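Local coordinates for protein beta-1,4-mannanase (Caldicellulosiruptor saccharolyticus, PDB 1PMH) that binds mannan chains such as mannohexaose through a family 27 carbohydrate-binding module, and probably holds the mannan-hydrolysing enzyme on its substrate, at residues Q37-P42 with E88-Y93; G81-E86 with D149-K154. All blocks are in the same frame, centred on the assembly; numbering follows the deposited sequence. Where two conformers were deposited one is given.

Contact 1 of 2, residues Q37-P42 with E88-Y93; sequences QDLQRP and EMFIPY
Leu39 and Phe90 make the apolar half of this contact. The methyl CD1 of Leu39 comes down over one face of the Phe90 ring, offset toward the rim on the side of the ring's attachment, with Leu39 CD1 3.8 Å from Phe90 CG. It is a CH-pi contact: Leu39 CD1 lies 4.0 Å from the centroid of the Phe90 ring and 21° off the ring normal. Phe90 CB points toward the loop, and a chi1 of -53° then swings the ring beside the backbone N, which turns one face to the leucine. Tyr137 and Tyr174, from the strands paired on either side of 84-92, also touch Leu39.

At the far end of the ring the contact turns polar. Arg41 NH2 stands 3.7 Å from Phe90 CZ, the guanidinium plane turned 64° from the ring, so the two groups touch without stacking. The guanidinium is steadied from its own loop, where Arg41 NH1 donates to Leu39 O at 2.8 Å, the acceptor lying almost in the guanidinium plane. This bond brings the edge of the guanidinium back to the carbonyl of the residue that supplies the methyl group. A water at the edge of the Phe90 ring accepts from Arg41 NH2 at 2.9 Å. In the conformer given for Glu88, one of two, it also donates to Glu88 OE1, a doubtful half of a bridge that would set the water between two opposite charges.

The loop is shaped by a type I beta turn from Gln37 to Gln40, closed by Gln40 N on Gln37 O, while Asp38 forms a salt bridge with Arg49. In this jellyroll beta-sandwich, the connection between strands 30-36 and 47-53 is packed against a buried aromatic on the face of strand 84-92 turned away from the other sheet, close to the bound calcium ion.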
# COMPACT_ATOMS: atom_id res chain seq x y z
N GLN A 37 -4.18 -15.60 1.80
CA GLN A 37 -5.51 -15.98 1.28
C GLN A 37 -6.64 -15.52 2.18
O GLN A 37 -7.77 -15.94 1.98
CB GLN A 37 -5.60 -17.50 0.99
CG GLN A 37 -4.64 -17.88 -0.13
CD GLN A 37 -4.70 -19.38 -0.41
OE1 GLN A 37 -5.78 -19.96 -0.61
NE2 GLN A 37 -3.58 -20.02 -0.33
N ASP A 38 -6.37 -14.65 3.15
CA ASP A 38 -7.43 -14.24 4.06
C ASP A 38 -8.62 -13.58 3.41
O ASP A 38 -9.74 -13.70 3.91
CB ASP A 38 -6.89 -13.27 5.12
CG ASP A 38 -5.92 -13.92 6.11
OD1 ASP A 38 -5.80 -15.16 6.16
OD2 ASP A 38 -5.19 -13.13 6.78
N LEU A 39 -8.39 -12.88 2.31
CA LEU A 39 -9.40 -12.13 1.57
C LEU A 39 -9.89 -12.92 0.34
O LEU A 39 -10.47 -12.32 -0.55
CB LEU A 39 -8.93 -10.73 1.22
CG LEU A 39 -8.35 -9.91 2.39
CD1 LEU A 39 -7.94 -8.57 1.90
CD2 LEU A 39 -9.32 -9.77 3.52
N GLN A 40 -9.60 -14.21 0.23
CA GLN A 40 -9.87 -14.93 -0.99
C GLN A 40 -11.33 -14.85 -1.30
O GLN A 40 -12.14 -15.13 -0.45
CB GLN A 40 -9.33 -16.35 -0.91
CG GLN A 40 -9.95 -17.30 0.08
CD GLN A 40 -9.21 -18.65 0.11
OE1 GLN A 40 -9.09 -19.27 1.17
NE2 GLN A 40 -8.69 -19.07 -1.04
N ARG A 41 -11.61 -14.53 -2.56
CA ARG A 41 -12.95 -14.36 -3.01
C ARG A 41 -12.99 -14.54 -4.53
O ARG A 41 -11.96 -14.80 -5.11
CB ARG A 41 -13.47 -13.06 -2.52
CG ARG A 41 -12.72 -11.88 -3.05
CD ARG A 41 -13.05 -10.64 -2.19
NE ARG A 41 -12.44 -9.39 -2.61
CZ ARG A 41 -11.22 -8.98 -2.31
NH1 ARG A 41 -10.44 -9.80 -1.66
NH2 ARG A 41 -10.75 -7.80 -2.74
N PRO A 42 -14.16 -14.48 -5.18
CA PRO A 42 -14.20 -14.84 -6.60
C PRO A 42 -13.22 -14.01 -7.42
O PRO A 42 -13.22 -12.78 -7.39
CB PRO A 42 -15.68 -14.65 -6.96
CG PRO A 42 -16.35 -14.90 -5.66
CD PRO A 42 -15.50 -14.25 -4.62
N GLU A 88 -5.85 -0.81 -3.41
CA GLU A 88 -6.87 -1.09 -2.42
C GLU A 88 -6.16 -1.50 -1.14
O GLU A 88 -5.24 -2.31 -1.15
CB GLU A 88 -7.80 -2.23 -2.89
CG GLU A 88 -8.58 -1.91 -4.16
CD GLU A 88 -9.49 -3.03 -4.63
OE1 GLU A 88 -10.44 -3.32 -3.89
OE2 GLU A 88 -9.31 -3.55 -5.76
N MSE A 89 -6.67 -0.98 -0.04
CA MSE A 89 -6.14 -1.23 1.30
C MSE A 89 -7.27 -1.68 2.19
O MSE A 89 -8.36 -1.10 2.14
CB MSE A 89 -5.52 0.06 1.77
CG MSE A 89 -4.92 0.01 3.10
SE MSE A 89 -4.31 1.78 3.68
CE MSE A 89 -3.31 2.18 2.38
N PHE A 90 -7.03 -2.69 3.02
CA PHE A 90 -8.05 -3.33 3.83
C PHE A 90 -7.55 -3.41 5.27
O PHE A 90 -6.47 -3.94 5.51
CB PHE A 90 -8.37 -4.77 3.36
CG PHE A 90 -8.70 -4.88 1.89
CD1 PHE A 90 -7.73 -4.82 0.93
CD2 PHE A 90 -10.00 -5.07 1.50
CE1 PHE A 90 -8.03 -4.87 -0.40
CE2 PHE A 90 -10.32 -5.12 0.14
CZ PHE A 90 -9.32 -5.00 -0.78
N ILE A 91 -8.38 -3.00 6.22
CA ILE A 91 -8.03 -3.12 7.64
C ILE A 91 -9.23 -3.75 8.33
O ILE A 91 -10.34 -3.24 8.22
CB ILE A 91 -7.69 -1.77 8.30
CG1 ILE A 91 -6.78 -0.90 7.43
CG2 ILE A 91 -7.07 -2.05 9.65
CD1 ILE A 91 -7.48 0.11 6.53
N PRO A 92 -9.04 -4.84 9.09
CA PRO A 92 -10.17 -5.46 9.84
C PRO A 92 -10.91 -4.37 10.63
O PRO A 92 -10.33 -3.71 11.49
CB PRO A 92 -9.46 -6.45 10.74
CG PRO A 92 -8.25 -6.79 10.06
CD PRO A 92 -7.80 -5.62 9.29
N TYR A 93 -12.21 -4.26 10.41
CA TYR A 93 -12.99 -3.17 10.92
C TYR A 93 -13.14 -3.20 12.40
O TYR A 93 -12.96 -2.18 13.07
CB TYR A 93 -14.37 -3.13 10.25
CG TYR A 93 -15.23 -1.99 10.72
CD1 TYR A 93 -15.20 -0.74 10.11
CD2 TYR A 93 -16.04 -2.14 11.85
CE1 TYR A 93 -15.97 0.29 10.58
CE2 TYR A 93 -16.81 -1.10 12.33
CZ TYR A 93 -16.75 0.12 11.69
OH TYR A 93 -17.50 1.17 12.16
O HOH W 1 -12.10 -5.32 -3.58

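Contact 2 of 2, residues G81-E86 with D149-K154; sequences GYKSVE and DFRTKK
Lys83 and Arg151 meet through two outstretched side chains, each with CG anti to its own carbonyl carbon (chi1 -57° and -61°). The lysine continues extended beyond CG and the arginine from CG to NE, so that they cross at an angle and the aliphatic part of one comes against the flat end of the other. Lys83 CG lies over the centre of one guanidinium face, 3.8 Å from Arg151 CZ, and further along the chain Lys83 CE approaches Arg151 NH1 to 3.7 Å.

The methylenes of the arginine take a different partner. Arg151 CG and Arg151 CD each come within 3.3 Å of Tyr82 O, which places a backbone carbonyl beside the middle of the side chain. Outside the two segments, Arg151 NE donates to Ile146 O, a bond that helps fix the turn of the guanidinium. Arg151 is also the centre of an inverse gamma turn, and Lys83 with Ser84 forms a classic beta bulge opposite Arg181.

Were Arg151 cut back to an alanine, the Lys83 methylenes would probably lose the flat surface they cover and Ile146 O its side-chain donor.

The cationic Lys83 NZ and Arg151 NH1 are 4.3 Å apart. One water, at the edge of the guanidinium, accepts from Lys83 NZ at 3.0 Å and from Arg151 NH1 at 2.9 Å. Methylenes on a guanidinium face thus carry the contact where the loops leading into strands 84-92 and 153-165 meet, while the water and two acidic partners, Asp184 for Lys83 NZ and Glu148 for Arg151 NH2, both long and weak, probably offset the like charges.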
# COMPACT_ATOMS: atom_id res chain seq x y z
N GLY A 81 3.25 7.93 -20.52
CA GLY A 81 1.92 7.39 -20.76
C GLY A 81 1.21 6.81 -19.56
O GLY A 81 0.03 6.47 -19.67
N TYR A 82 1.88 6.74 -18.42
CA TYR A 82 1.21 6.31 -17.19
C TYR A 82 0.80 7.56 -16.43
O TYR A 82 1.57 8.51 -16.32
CB TYR A 82 2.13 5.43 -16.34
CG TYR A 82 2.44 4.08 -16.99
CD1 TYR A 82 3.50 3.92 -17.89
CD2 TYR A 82 1.70 2.95 -16.72
CE1 TYR A 82 3.78 2.71 -18.47
CE2 TYR A 82 1.98 1.70 -17.29
CZ TYR A 82 3.00 1.60 -18.18
OH TYR A 82 3.32 0.39 -18.76
N LYS A 83 -0.42 7.56 -15.89
CA LYS A 83 -1.02 8.75 -15.31
C LYS A 83 -1.48 8.58 -13.88
O LYS A 83 -1.77 9.58 -13.23
CB LYS A 83 -2.16 9.32 -16.17
CG LYS A 83 -1.71 9.64 -17.59
CD LYS A 83 -2.80 10.40 -18.31
CE LYS A 83 -2.35 10.82 -19.68
NZ LYS A 83 -3.31 11.73 -20.33
N SER A 84 -1.53 7.35 -13.36
CA SER A 84 -1.99 7.15 -12.00
C SER A 84 -1.40 5.89 -11.39
O SER A 84 -1.00 4.96 -12.09
CB SER A 84 -3.54 7.09 -11.93
OG SER A 84 -4.07 5.97 -12.59
N VAL A 85 -1.39 5.87 -10.07
CA VAL A 85 -1.15 4.66 -9.25
C VAL A 85 -2.39 4.45 -8.40
O VAL A 85 -2.80 5.34 -7.69
CB VAL A 85 0.10 4.80 -8.36
CG1 VAL A 85 0.22 3.56 -7.47
CG2 VAL A 85 1.35 4.95 -9.27
N GLU A 86 -2.97 3.27 -8.53
CA GLU A 86 -4.19 2.89 -7.86
C GLU A 86 -3.91 1.75 -6.90
O GLU A 86 -2.99 0.94 -7.13
CB GLU A 86 -5.20 2.41 -8.91
CG GLU A 86 -6.59 2.17 -8.37
CD GLU A 86 -7.57 1.95 -9.49
OE1 GLU A 86 -7.40 2.63 -10.55
OE2 GLU A 86 -8.54 1.18 -9.27
N ASP A 149 5.85 15.69 -14.95
CA ASP A 149 7.31 15.65 -14.93
C ASP A 149 7.86 14.28 -14.52
O ASP A 149 9.05 14.05 -14.69
CB ASP A 149 7.92 16.76 -14.07
CG ASP A 149 7.85 16.51 -12.59
OD1 ASP A 149 6.83 16.05 -12.09
OD2 ASP A 149 8.77 16.88 -11.81
N PHE A 150 7.02 13.38 -14.01
CA PHE A 150 7.42 11.97 -13.76
C PHE A 150 7.03 11.00 -14.85
O PHE A 150 7.29 9.80 -14.70
CB PHE A 150 6.89 11.53 -12.38
CG PHE A 150 7.90 11.72 -11.28
CD1 PHE A 150 8.44 12.96 -11.01
CD2 PHE A 150 8.38 10.62 -10.58
CE1 PHE A 150 9.48 13.06 -10.07
CE2 PHE A 150 9.35 10.75 -9.67
CZ PHE A 150 9.93 11.96 -9.41
N ARG A 151 6.38 11.49 -15.92
CA ARG A 151 5.94 10.61 -16.98
C ARG A 151 7.09 10.45 -17.97
O ARG A 151 7.05 10.90 -19.10
CB ARG A 151 4.65 11.10 -17.58
CG ARG A 151 3.51 11.16 -16.59
CD ARG A 151 2.21 11.64 -17.24
NE ARG A 151 1.25 12.03 -16.21
CZ ARG A 151 0.16 12.74 -16.43
NH1 ARG A 151 -0.23 13.07 -17.65
NH2 ARG A 151 -0.62 13.05 -15.41
N THR A 152 8.12 9.74 -17.49
CA THR A 152 9.40 9.61 -18.14
C THR A 152 10.13 8.51 -17.40
O THR A 152 9.58 7.89 -16.47
CB THR A 152 10.17 10.95 -18.14
OG1 THR A 152 11.33 10.77 -18.98
CG2 THR A 152 10.56 11.44 -16.72
N LYS A 153 11.37 8.24 -17.78
CA LYS A 153 12.14 7.23 -17.06
C LYS A 153 12.51 7.74 -15.67
O LYS A 153 13.09 8.82 -15.52
CB LYS A 153 13.36 6.84 -17.87
CG LYS A 153 13.09 6.09 -19.15
CD LYS A 153 14.33 6.07 -20.05
CE LYS A 153 14.51 7.38 -20.80
NZ LYS A 153 15.62 7.54 -21.80
N LYS A 154 12.17 6.92 -14.67
CA LYS A 154 12.45 7.23 -13.27
C LYS A 154 12.85 5.96 -12.57
O LYS A 154 12.55 4.85 -12.99
CB LYS A 154 11.19 7.82 -12.61
CG LYS A 154 10.77 9.22 -13.11
CD LYS A 154 11.73 10.30 -12.71
CE LYS A 154 11.15 11.65 -13.04
NZ LYS A 154 12.08 12.74 -12.68
O HOH W 2 -2.83 14.04 -18.50

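Strand 84-92 ties the two contacts together: 81-86 carries its beginning and the turn before it, and 88-93 its far end. Their centres are nevertheless about 27 Å apart and lie on opposite sides of the chain's centre. Along the sequence the segments alternate, 37-42, 81-86, 88-93 and 149-154, so the two pairings interlock. Contact 1 joins the strand to the loop between 30-36 and 47-53, strands of its own seven-stranded sheet. Contact 2 instead joins the loops that lead into strands 84-92 and 153-165, which belong to different sheets. Strand 84-92 and its lead-in thus run between two distant regions of the mannan-binding module.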